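Local coordinates for protein exosome complex component Rrp42 (Methanothermobacter thermautotrophicus, PDB 2WNR) that is probably a non-catalytic component of the exosome, which degrades RNA, and probably contributes to structuring the active site of the Rrp41 subunit, at residues Q59-E70 and K133-I144; I221-I231 and V247-V258. One frame throughout, in Å; residues are numbered along the deposited sequence.

Interaction 1 (Q59-E70 and K133-I144); sequences QIIVGVKPQIGE and KVWMLFLDLHII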
loop_
_atom_site.group_PDB
_atom_site.type_symbol
_atom_site.label_atom_id
_atom_site.label_comp_id
_atom_site.label_asym_id
_atom_site.label_seq_id
_atom_site.Cartn_x
_atom_site.Cartn_y
_atom_site.Cartn_z
ATOM N N GLN A 59 25.553 12.901 8.033
ATOM C CA GLN A 59 26.198 11.716 7.507
ATOM C C GLN A 59 25.282 10.945 6.574
ATOM O O GLN A 59 24.146 10.642 6.924
ATOM C CB GLN A 59 26.670 10.831 8.654
ATOM C CG GLN A 59 27.491 9.639 8.215
ATOM C CD GLN A 59 28.124 8.922 9.378
ATOM O OE1 GLN A 59 28.282 9.486 10.462
ATOM N NE2 GLN A 59 28.506 7.676 9.158
ATOM N N ILE A 60 25.785 10.633 5.388
ATOM C CA ILE A 60 25.021 9.909 4.384
ATOM C C ILE A 60 25.877 8.785 3.817
ATOM O O ILE A 60 27.036 8.992 3.470
ATOM C CB ILE A 60 24.553 10.844 3.226
ATOM C CG1 ILE A 60 23.503 11.838 3.724
ATOM C CG2 ILE A 60 23.979 10.044 2.052
ATOM C CD1 ILE A 60 23.057 12.818 2.672
ATOM N N ILE A 61 25.299 7.594 3.736
ATOM C CA ILE A 61 25.917 6.490 3.027
ATOM C C ILE A 61 25.153 6.204 1.738
ATOM O O ILE A 61 23.932 6.104 1.743
ATOM C CB ILE A 61 25.970 5.241 3.894
ATOM C CG1 ILE A 61 26.925 5.475 5.069
ATOM C CG2 ILE A 61 26.389 4.027 3.060
ATOM C CD1 ILE A 61 26.735 4.517 6.190
ATOM N N VAL A 62 25.878 6.096 0.634
ATOM C CA VAL A 62 25.256 5.818 -0.648
ATOM C C VAL A 62 25.781 4.509 -1.207
ATOM O O VAL A 62 26.972 4.246 -1.167
ATOM C CB VAL A 62 25.479 6.966 -1.665
ATOM C CG1 VAL A 62 24.926 6.599 -3.036
ATOM C CG2 VAL A 62 24.837 8.245 -1.174
ATOM N N GLY A 63 24.882 3.684 -1.718
ATOM C CA GLY A 63 25.280 2.485 -2.427
ATOM C C GLY A 63 24.792 2.540 -3.860
ATOM O O GLY A 63 23.717 3.081 -4.139
ATOM N N VAL A 64 25.592 1.989 -4.768
ATOM C CA VAL A 64 25.207 1.883 -6.167
ATOM C C VAL A 64 25.106 0.400 -6.511
ATOM O O VAL A 64 26.094 -0.331 -6.423
ATOM C CB VAL A 64 26.208 2.591 -7.118
ATOM C CG1 VAL A 64 25.709 2.512 -8.555
ATOM C CG2 VAL A 64 26.417 4.037 -6.731
ATOM N N LYS A 65 23.905 -0.036 -6.893
ATOM C CA LYS A 65 23.635 -1.444 -7.186
ATOM C C LYS A 65 23.123 -1.604 -8.610
ATOM O O LYS A 65 21.972 -1.276 -8.892
ATOM C CB LYS A 65 22.621 -2.026 -6.191
ATOM C CG LYS A 65 23.100 -2.090 -4.737
ATOM C CD LYS A 65 24.271 -3.053 -4.541
ATOM C CE LYS A 65 23.838 -4.514 -4.575
ATOM N NZ LYS A 65 24.988 -5.423 -4.277
ATOM N N PRO A 66 23.989 -2.097 -9.516
ATOM C CA PRO A 66 23.659 -2.320 -10.915
ATOM C C PRO A 66 22.814 -3.569 -11.103
ATOM O O PRO A 66 22.994 -4.568 -10.404
ATOM C CB PRO A 66 25.022 -2.538 -11.552
ATOM C CG PRO A 66 25.826 -3.129 -10.471
ATOM C CD PRO A 66 25.401 -2.404 -9.246
ATOM N N GLN A 67 21.906 -3.507 -12.061
ATOM C CA GLN A 67 20.980 -4.594 -12.304
ATOM C C GLN A 67 20.547 -4.562 -13.765
ATOM O O GLN A 67 20.576 -3.506 -14.411
ATOM C CB GLN A 67 19.777 -4.427 -11.390
ATOM C CG GLN A 67 18.920 -5.658 -11.222
ATOM C CD GLN A 67 17.763 -5.393 -10.297
ATOM O OE1 GLN A 67 17.944 -4.853 -9.203
ATOM N NE2 GLN A 67 16.562 -5.758 -10.732
ATOM N N ILE A 68 20.152 -5.713 -14.290
ATOM C CA ILE A 68 19.774 -5.799 -15.696
ATOM C C ILE A 68 18.264 -5.904 -15.867
ATOM O O ILE A 68 17.617 -6.730 -15.209
ATOM C CB ILE A 68 20.486 -6.972 -16.393
ATOM C CG1 ILE A 68 21.984 -6.673 -16.487
ATOM C CG2 ILE A 68 19.893 -7.218 -17.783
ATOM C CD1 ILE A 68 22.837 -7.826 -16.987
ATOM N N GLY A 69 17.709 -5.069 -16.747
ATOM C CA GLY A 69 16.289 -5.156 -17.097
ATOM C C GLY A 69 15.863 -4.391 -18.333
ATOM O O GLY A 69 16.703 -3.923 -19.111
ATOM N N GLU A 70 14.545 -4.292 -18.517
ATOM C CA GLU A 70 13.924 -3.524 -19.604
ATOM C C GLU A 70 14.217 -2.024 -19.498
ATOM O O GLU A 70 14.087 -1.442 -18.410
ATOM C CB GLU A 70 12.399 -3.721 -19.609
ATOM C CG GLU A 70 11.891 -5.041 -20.192
ATOM C CD GLU A 70 10.397 -5.267 -19.935
ATOM O OE1 GLU A 70 9.913 -4.974 -18.808
ATOM O OE2 GLU A 70 9.710 -5.759 -20.858
ATOM N N LYS A 133 17.318 -5.120 -22.968
ATOM C CA LYS A 133 18.238 -5.324 -21.835
ATOM C C LYS A 133 19.224 -4.171 -21.676
ATOM O O LYS A 133 19.974 -3.857 -22.599
ATOM C CB LYS A 133 19.008 -6.643 -21.977
ATOM C CG LYS A 133 18.148 -7.902 -21.961
ATOM C CD LYS A 133 18.013 -8.465 -20.566
ATOM C CE LYS A 133 17.395 -9.847 -20.564
ATOM N NZ LYS A 133 15.932 -9.787 -20.822
ATOM N N VAL A 134 19.202 -3.534 -20.511
ATOM C CA VAL A 134 20.174 -2.493 -20.176
ATOM C C VAL A 134 20.557 -2.536 -18.694
ATOM O O VAL A 134 19.884 -3.175 -17.889
ATOM C CB VAL A 134 19.698 -1.039 -20.529
ATOM C CG1 VAL A 134 19.313 -0.881 -22.002
ATOM C CG2 VAL A 134 18.647 -0.496 -19.553
ATOM N N TRP A 135 21.630 -1.838 -18.342
ATOM C CA TRP A 135 22.052 -1.729 -16.955
ATOM C C TRP A 135 21.195 -0.717 -16.195
ATOM O O TRP A 135 21.039 0.428 -16.618
ATOM C CB TRP A 135 23.533 -1.350 -16.856
ATOM C CG TRP A 135 24.484 -2.510 -16.933
ATOM C CD1 TRP A 135 25.426 -2.729 -17.893
ATOM C CD2 TRP A 135 24.597 -3.600 -16.006
ATOM N NE1 TRP A 135 26.117 -3.885 -17.629
ATOM C CE2 TRP A 135 25.631 -4.440 -16.477
ATOM C CE3 TRP A 135 23.927 -3.945 -14.821
ATOM C CZ2 TRP A 135 26.013 -5.609 -15.811
ATOM C CZ3 TRP A 135 24.306 -5.114 -14.157
ATOM C CH2 TRP A 135 25.340 -5.932 -14.660
ATOM N N MET A 136 20.637 -1.153 -15.074
ATOM C CA MET A 136 19.880 -0.255 -14.212
ATOM C C MET A 136 20.683 0.036 -12.956
ATOM O O MET A 136 21.011 -0.877 -12.186
ATOM C CB MET A 136 18.538 -0.870 -13.837
ATOM C CG MET A 136 17.615 -1.092 -15.017
ATOM S SD MET A 136 16.004 -1.731 -14.534
ATOM C CE MET A 136 16.423 -3.374 -13.925
ATOM N N LEU A 137 21.013 1.307 -12.769
ATOM C CA LEU A 137 21.796 1.746 -11.618
ATOM C C LEU A 137 20.887 2.225 -10.501
ATOM O O LEU A 137 20.297 3.298 -10.610
ATOM C CB LEU A 137 22.730 2.882 -12.029
ATOM C CG LEU A 137 24.158 2.633 -12.507
ATOM C CD1 LEU A 137 24.354 1.323 -13.250
ATOM C CD2 LEU A 137 24.585 3.813 -13.365
ATOM N N PHE A 138 20.765 1.432 -9.440
ATOM C CA PHE A 138 20.015 1.865 -8.251
ATOM C C PHE A 138 20.912 2.689 -7.345
ATOM O O PHE A 138 21.774 2.158 -6.654
ATOM C CB PHE A 138 19.446 0.677 -7.473
ATOM C CG PHE A 138 18.292 -0.003 -8.152
ATOM C CD1 PHE A 138 16.985 0.409 -7.907
ATOM C CD2 PHE A 138 18.504 -1.059 -9.035
ATOM C CE1 PHE A 138 15.900 -0.224 -8.539
ATOM C CE2 PHE A 138 17.432 -1.691 -9.659
ATOM C CZ PHE A 138 16.126 -1.265 -9.405
ATOM N N LEU A 139 20.727 3.997 -7.374
ATOM C CA LEU A 139 21.399 4.877 -6.440
ATOM C C LEU A 139 20.557 4.952 -5.164
ATOM O O LEU A 139 19.440 5.465 -5.191
ATOM C CB LEU A 139 21.575 6.258 -7.063
ATOM C CG LEU A 139 22.701 6.490 -8.077
ATOM C CD1 LEU A 139 22.971 5.300 -8.982
ATOM C CD2 LEU A 139 22.380 7.698 -8.918
ATOM N N ASP A 140 21.085 4.414 -4.069
ATOM C CA ASP A 140 20.372 4.393 -2.792
ATOM C C ASP A 140 21.064 5.237 -1.712
ATOM O O ASP A 140 22.181 4.940 -1.279
ATOM C CB ASP A 140 20.157 2.957 -2.316
ATOM C CG ASP A 140 19.035 2.263 -3.060
ATOM O OD1 ASP A 140 17.881 2.751 -2.961
ATOM O OD2 ASP A 140 19.301 1.230 -3.729
ATOM N N LEU A 141 20.390 6.300 -1.291
ATOM C CA LEU A 141 20.956 7.246 -0.347
ATOM C C LEU A 141 20.418 6.938 1.035
ATOM O O LEU A 141 19.210 6.911 1.247
ATOM C CB LEU A 141 20.607 8.685 -0.757
ATOM C CG LEU A 141 21.234 9.322 -2.009
ATOM C CD1 LEU A 141 21.182 8.432 -3.234
ATOM C CD2 LEU A 141 20.558 10.658 -2.320
ATOM N N HIS A 142 21.328 6.699 1.970
ATOM C CA HIS A 142 20.962 6.256 3.305
ATOM C C HIS A 142 21.352 7.336 4.313
ATOM O O HIS A 142 22.531 7.488 4.668
ATOM C CB HIS A 142 21.653 4.927 3.615
ATOM C CG HIS A 142 20.760 3.916 4.262
ATOM N ND1 HIS A 142 19.701 3.325 3.606
ATOM C CD2 HIS A 142 20.776 3.378 5.505
ATOM C CE1 HIS A 142 19.098 2.475 4.416
ATOM N NE2 HIS A 142 19.729 2.490 5.576
ATOM N N ILE A 143 20.364 8.100 4.765
ATOM C CA ILE A 143 20.654 9.217 5.648
ATOM C C ILE A 143 20.754 8.670 7.073
ATOM O O ILE A 143 19.782 8.169 7.630
ATOM C CB ILE A 143 19.647 10.388 5.495
ATOM C CG1 ILE A 143 19.814 11.108 4.145
ATOM C CG2 ILE A 143 19.876 11.420 6.549
ATOM C CD1 ILE A 143 19.374 10.331 2.912
ATOM N N ILE A 144 21.959 8.773 7.628
ATOM C CA ILE A 144 22.355 8.148 8.882
ATOM C C ILE A 144 22.274 9.131 10.046
ATOM O O ILE A 144 21.964 8.747 11.173
ATOM C CB ILE A 144 23.806 7.602 8.740
ATOM C CG1 ILE A 144 23.897 6.554 7.611
ATOM C CG2 ILE A 144 24.333 7.032 10.018
ATOM C CD1 ILE A 144 22.975 5.337 7.750
#
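Gln67 and Met136 face each other as a hydrogen-bonded pair of two antiparallel strands, 59-69 and 133-144. Their side chains share a face with Phe138. Gln67 CG stands opposite the backbone N (chi1 -163°), and the extended chain carries its amide obliquely to the Phe138 ring. Gln67 OE1 lies 3.2 Å from Phe138 CE2, with the amide and ring planes 27° apart. Met136 bends at chi3 (-67°), which brings CE to 3.5 Å from Gly69 N.

On the other face, Ile68 CG1 sits over the Trp135 six-membered ring, 3.7 Å from its centroid, in a CH-pi contact. Pro66 CB meets the ring at Trp135 CE3, 3.7 Å away. Ile68 CG2 packs on Lys133 CD at 3.6 Å. An alanine in place of Trp135 would probably leave Ile68 CG1 and Pro66 CB without their aromatic partner and open a gap.

Backbone bonds run to Ile144 N, which gives to Gln59 O at 3.0 Å; Gln67 N to Met136 O is weak. Strand 49-55 flanks 59-69, and strand 80-87 runs parallel to 133-144. Helix 150-164 covers Val62, Val64 and Leu139. On the opposite face, Asp140 forms a salt bridge with a basic side chain of another protein's chain.

Interaction 2 (I221-I231 and V247-V258); sequences ISIGVTEEGSI and VLKAVSIAVEKV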
loop_
_atom_site.group_PDB
_atom_site.type_symbol
_atom_site.label_atom_id
_atom_site.label_comp_id
_atom_site.label_asym_id
_atom_site.label_seq_id
_atom_site.Cartn_x
_atom_site.Cartn_y
_atom_site.Cartn_z
ATOM N N ILE A 221 18.243 27.832 -1.188
ATOM C CA ILE A 221 18.412 27.543 -2.617
ATOM C C ILE A 221 19.607 26.609 -2.867
ATOM O O ILE A 221 20.710 26.849 -2.388
ATOM C CB ILE A 221 18.486 28.839 -3.486
ATOM C CG1 ILE A 221 18.649 28.487 -4.968
ATOM C CG2 ILE A 221 19.593 29.769 -2.998
ATOM C CD1 ILE A 221 18.306 29.604 -5.925
ATOM N N SER A 222 19.358 25.523 -3.588
ATOM C CA SER A 222 20.402 24.577 -3.941
ATOM C C SER A 222 20.748 24.741 -5.402
ATOM O O SER A 222 19.849 24.782 -6.254
ATOM C CB SER A 222 19.940 23.145 -3.686
ATOM O OG SER A 222 19.560 22.983 -2.335
ATOM N N ILE A 223 22.045 24.832 -5.691
ATOM C CA ILE A 223 22.504 24.977 -7.061
ATOM C C ILE A 223 23.512 23.895 -7.446
ATOM O O ILE A 223 24.539 23.727 -6.796
ATOM C CB ILE A 223 23.066 26.390 -7.318
ATOM C CG1 ILE A 223 22.008 27.442 -6.974
ATOM C CG2 ILE A 223 23.505 26.544 -8.779
ATOM C CD1 ILE A 223 22.559 28.821 -6.809
ATOM N N GLY A 224 23.189 23.149 -8.500
ATOM C CA GLY A 224 24.105 22.160 -9.052
ATOM C C GLY A 224 24.872 22.746 -10.226
ATOM O O GLY A 224 24.272 23.154 -11.230
ATOM N N VAL A 225 26.199 22.788 -10.092
ATOM C CA VAL A 225 27.094 23.304 -11.138
ATOM C C VAL A 225 27.976 22.184 -11.704
ATOM O O VAL A 225 28.354 21.267 -10.980
ATOM C CB VAL A 225 27.990 24.451 -10.612
ATOM C CG1 VAL A 225 28.714 25.125 -11.754
ATOM C CG2 VAL A 225 27.146 25.474 -9.851
ATOM N N THR A 226 28.292 22.262 -12.994
ATOM C CA THR A 226 29.099 21.236 -13.642
ATOM C C THR A 226 30.578 21.639 -13.667
ATOM O O THR A 226 30.943 22.750 -13.250
ATOM C CB THR A 226 28.603 20.925 -15.080
ATOM O OG1 THR A 226 28.812 22.064 -15.928
ATOM C CG2 THR A 226 27.131 20.550 -15.076
ATOM N N GLU A 227 31.424 20.736 -14.157
ATOM C CA GLU A 227 32.858 20.991 -14.290
ATOM C C GLU A 227 33.171 22.274 -15.054
ATOM O O GLU A 227 34.070 23.026 -14.671
ATOM C CB GLU A 227 33.536 19.827 -15.005
ATOM C CG GLU A 227 33.772 18.602 -14.147
ATOM C CD GLU A 227 34.623 17.562 -14.852
ATOM O OE1 GLU A 227 34.717 17.616 -16.107
ATOM O OE2 GLU A 227 35.202 16.699 -14.152
ATOM N N GLU A 228 32.434 22.512 -16.136
ATOM C CA GLU A 228 32.681 23.666 -17.004
ATOM C C GLU A 228 31.874 24.907 -16.612
ATOM O O GLU A 228 31.672 25.812 -17.425
ATOM C CB GLU A 228 32.477 23.307 -18.488
ATOM C CG GLU A 228 31.232 22.486 -18.809
ATOM C CD GLU A 228 31.442 20.991 -18.605
ATOM O OE1 GLU A 228 32.388 20.441 -19.230
ATOM O OE2 GLU A 228 30.660 20.374 -17.829
ATOM N N GLY A 229 31.419 24.932 -15.358
ATOM C CA GLY A 229 30.787 26.109 -14.768
ATOM C C GLY A 229 29.379 26.427 -15.231
ATOM O O GLY A 229 28.960 27.577 -15.162
ATOM N N SER A 230 28.647 25.418 -15.700
ATOM C CA SER A 230 27.258 25.607 -16.116
ATOM C C SER A 230 26.289 25.012 -15.089
ATOM O O SER A 230 26.629 24.042 -14.400
ATOM C CB SER A 230 27.022 25.020 -17.516
ATOM O OG SER A 230 27.121 23.609 -17.502
ATOM N N ILE A 231 25.095 25.600 -14.993
ATOM C CA ILE A 231 24.077 25.205 -14.004
ATOM C C ILE A 231 23.214 24.066 -14.532
ATOM O O ILE A 231 22.565 24.200 -15.571
ATOM C CB ILE A 231 23.162 26.404 -13.607
ATOM C CG1 ILE A 231 23.986 27.538 -12.986
ATOM C CG2 ILE A 231 22.071 25.962 -12.653
ATOM C CD1 ILE A 231 23.311 28.896 -13.037
ATOM N N VAL A 247 19.273 35.202 -5.542
ATOM C CA VAL A 247 19.430 34.082 -6.448
ATOM C C VAL A 247 20.718 34.189 -7.248
ATOM O O VAL A 247 21.499 33.231 -7.304
ATOM C CB VAL A 247 18.228 33.956 -7.374
ATOM C CG1 VAL A 247 18.495 32.944 -8.492
ATOM C CG2 VAL A 247 16.999 33.563 -6.559
ATOM N N LEU A 248 20.947 35.359 -7.838
ATOM C CA LEU A 248 22.124 35.584 -8.674
ATOM C C LEU A 248 23.423 35.563 -7.871
ATOM O O LEU A 248 24.465 35.134 -8.378
ATOM C CB LEU A 248 21.988 36.889 -9.455
ATOM C CG LEU A 248 20.842 36.970 -10.472
ATOM C CD1 LEU A 248 20.899 38.314 -11.170
ATOM C CD2 LEU A 248 20.874 35.838 -11.506
ATOM N N LYS A 249 23.351 36.025 -6.624
ATOM C CA LYS A 249 24.487 35.971 -5.710
ATOM C C LYS A 249 24.838 34.515 -5.408
ATOM O O LYS A 249 26.002 34.126 -5.470
ATOM C CB LYS A 249 24.187 36.750 -4.423
ATOM C CG LYS A 249 25.361 36.858 -3.456
ATOM C CD LYS A 249 25.147 37.952 -2.416
ATOM C CE LYS A 249 26.271 37.932 -1.373
ATOM N NZ LYS A 249 26.312 39.176 -0.553
ATOM N N ALA A 250 23.820 33.715 -5.100
ATOM C CA ALA A 250 23.998 32.282 -4.856
ATOM C C ALA A 250 24.625 31.554 -6.049
ATOM O O ALA A 250 25.531 30.756 -5.865
ATOM C CB ALA A 250 22.675 31.628 -4.445
ATOM N N VAL A 251 24.153 31.828 -7.262
ATOM C CA VAL A 251 24.809 31.310 -8.460
ATOM C C VAL A 251 26.291 31.679 -8.428
ATOM O O VAL A 251 27.159 30.803 -8.487
ATOM C CB VAL A 251 24.144 31.835 -9.759
ATOM C CG1 VAL A 251 25.027 31.559 -10.979
ATOM C CG2 VAL A 251 22.755 31.219 -9.926
ATOM N N SER A 252 26.567 32.973 -8.295
ATOM C CA SER A 252 27.935 33.482 -8.276
ATOM C C SER A 252 28.835 32.667 -7.342
ATOM O O SER A 252 29.829 32.095 -7.794
ATOM C CB SER A 252 27.956 34.973 -7.915
ATOM O OG SER A 252 29.270 35.496 -7.977
ATOM N N ILE A 253 28.476 32.594 -6.058
ATOM C CA ILE A 253 29.241 31.787 -5.101
ATOM C C ILE A 253 29.331 30.328 -5.556
ATOM O O ILE A 253 30.432 29.785 -5.659
ATOM C CB ILE A 253 28.717 31.879 -3.627
ATOM C CG1 ILE A 253 29.016 33.253 -3.016
ATOM C CG2 ILE A 253 29.373 30.844 -2.758
ATOM C CD1 ILE A 253 27.789 34.071 -2.740
ATOM N N ALA A 254 28.188 29.711 -5.847
ATOM C CA ALA A 254 28.161 28.298 -6.241
ATOM C C ALA A 254 29.161 27.994 -7.362
ATOM O O ALA A 254 29.910 27.014 -7.286
ATOM C CB ALA A 254 26.748 27.860 -6.627
ATOM N N VAL A 255 29.197 28.860 -8.374
ATOM C CA VAL A 255 30.098 28.693 -9.517
ATOM C C VAL A 255 31.600 28.811 -9.152
ATOM O O VAL A 255 32.457 28.254 -9.844
ATOM C CB VAL A 255 29.673 29.628 -10.690
ATOM C CG1 VAL A 255 30.686 29.622 -11.830
ATOM C CG2 VAL A 255 28.306 29.205 -11.212
ATOM N N GLU A 256 31.919 29.505 -8.061
ATOM C CA GLU A 256 33.314 29.607 -7.616
ATOM C C GLU A 256 33.684 28.591 -6.529
ATOM O O GLU A 256 34.858 28.349 -6.281
ATOM C CB GLU A 256 33.663 31.035 -7.177
ATOM C CG GLU A 256 32.981 31.499 -5.888
ATOM C CD GLU A 256 33.616 32.752 -5.301
ATOM O OE1 GLU A 256 33.562 33.819 -5.957
ATOM O OE2 GLU A 256 34.160 32.661 -4.176
ATOM N N LYS A 257 32.678 27.999 -5.894
ATOM C CA LYS A 257 32.897 26.962 -4.885
ATOM C C LYS A 257 32.982 25.543 -5.463
ATOM O O LYS A 257 33.865 24.781 -5.089
ATOM C CB LYS A 257 31.826 27.029 -3.785
ATOM C CG LYS A 257 31.983 28.207 -2.820
ATOM C CD LYS A 257 33.109 27.962 -1.828
ATOM C CE LYS A 257 33.534 29.237 -1.139
ATOM N NZ LYS A 257 34.515 28.927 -0.072
ATOM N N VAL A 258 32.073 25.188 -6.367
ATOM C CA VAL A 258 32.011 23.816 -6.900
ATOM C C VAL A 258 33.343 23.276 -7.463
ATOM O O VAL A 258 33.687 22.124 -7.196
ATOM C CB VAL A 258 30.839 23.624 -7.900
ATOM C CG1 VAL A 258 30.943 22.293 -8.623
ATOM C CG2 VAL A 258 29.512 23.737 -7.178
#
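A beta hairpin followed by a helix that packs back on it forms this contact, with Ile221, Ile223 and Val225 set against Ala250, Ala254 and Val258. The axes of strand 221-226 and helix 247-258 pass 8.4 Å apart at 45°. The contact across them is apolar.

Ile223 lies in the middle. Its CG1 is turned beside its own backbone N (chi1 -56°), and Ile223 CD1 reaches the helix backbone, 3.4 Å from Val251 N. Ile223 CD1 also meets Ala250 CB at 3.7 Å. Ile223 CB rests on Ala254 CB. The two alanines, with only a methyl each, let the strand side chains come close to the helix.

At one end Ile221 CG2 touches Ala250 CB at 3.9 Å. At the other, Val225 touches three helix residues. Val225 CB meets Val258 CG2 at 3.8 Å, CG2 reaches Ala254 CB, and CG1 meets Val255 CG2, the two side chains crossing at about a right angle. Ile231, on the returning strand, brings CD1 to 3.8 Å from Val251 CG1.

The hairpin turns through a type I turn from Thr226 to Gly229. Gly229 has a positive phi (74°), which favours glycine. Thr226 N bonds to Ser230 O at 2.8 Å, completing a G1 bulge. Met234 of strand 231-237 and Phe198 and Cys196 of strand 193-201 extend the apolar layer. A helix laid across one face of a four-stranded antiparallel sheet makes a two-layer alpha+beta packing, here in the second domain of an RNase PH family protein.

In the fold
From the N terminus, the chain passes helix 11-21 and strands 37-41 and 49-55 before strand 58-69. Strand 80-87 and helix 102-117 follow before strand 133-145 returns beside 58-69. Interaction 1 closes this loop inside the first family domain. The chain goes on through helix 150-164 and a three-stranded sheet into the second family domain. There interaction 2 closes a shorter loop, with 15 residues between its segments, by bringing helix 244-268 onto strand 219-226. The loops follow in series, neither nested nor crossed. The centres of interactions 1 and 2 are about 26 Å apart, on opposite sides of the chain's centre. Interaction 1 joins strands within one sheet, whereas interaction 2 joins a helix to another sheet.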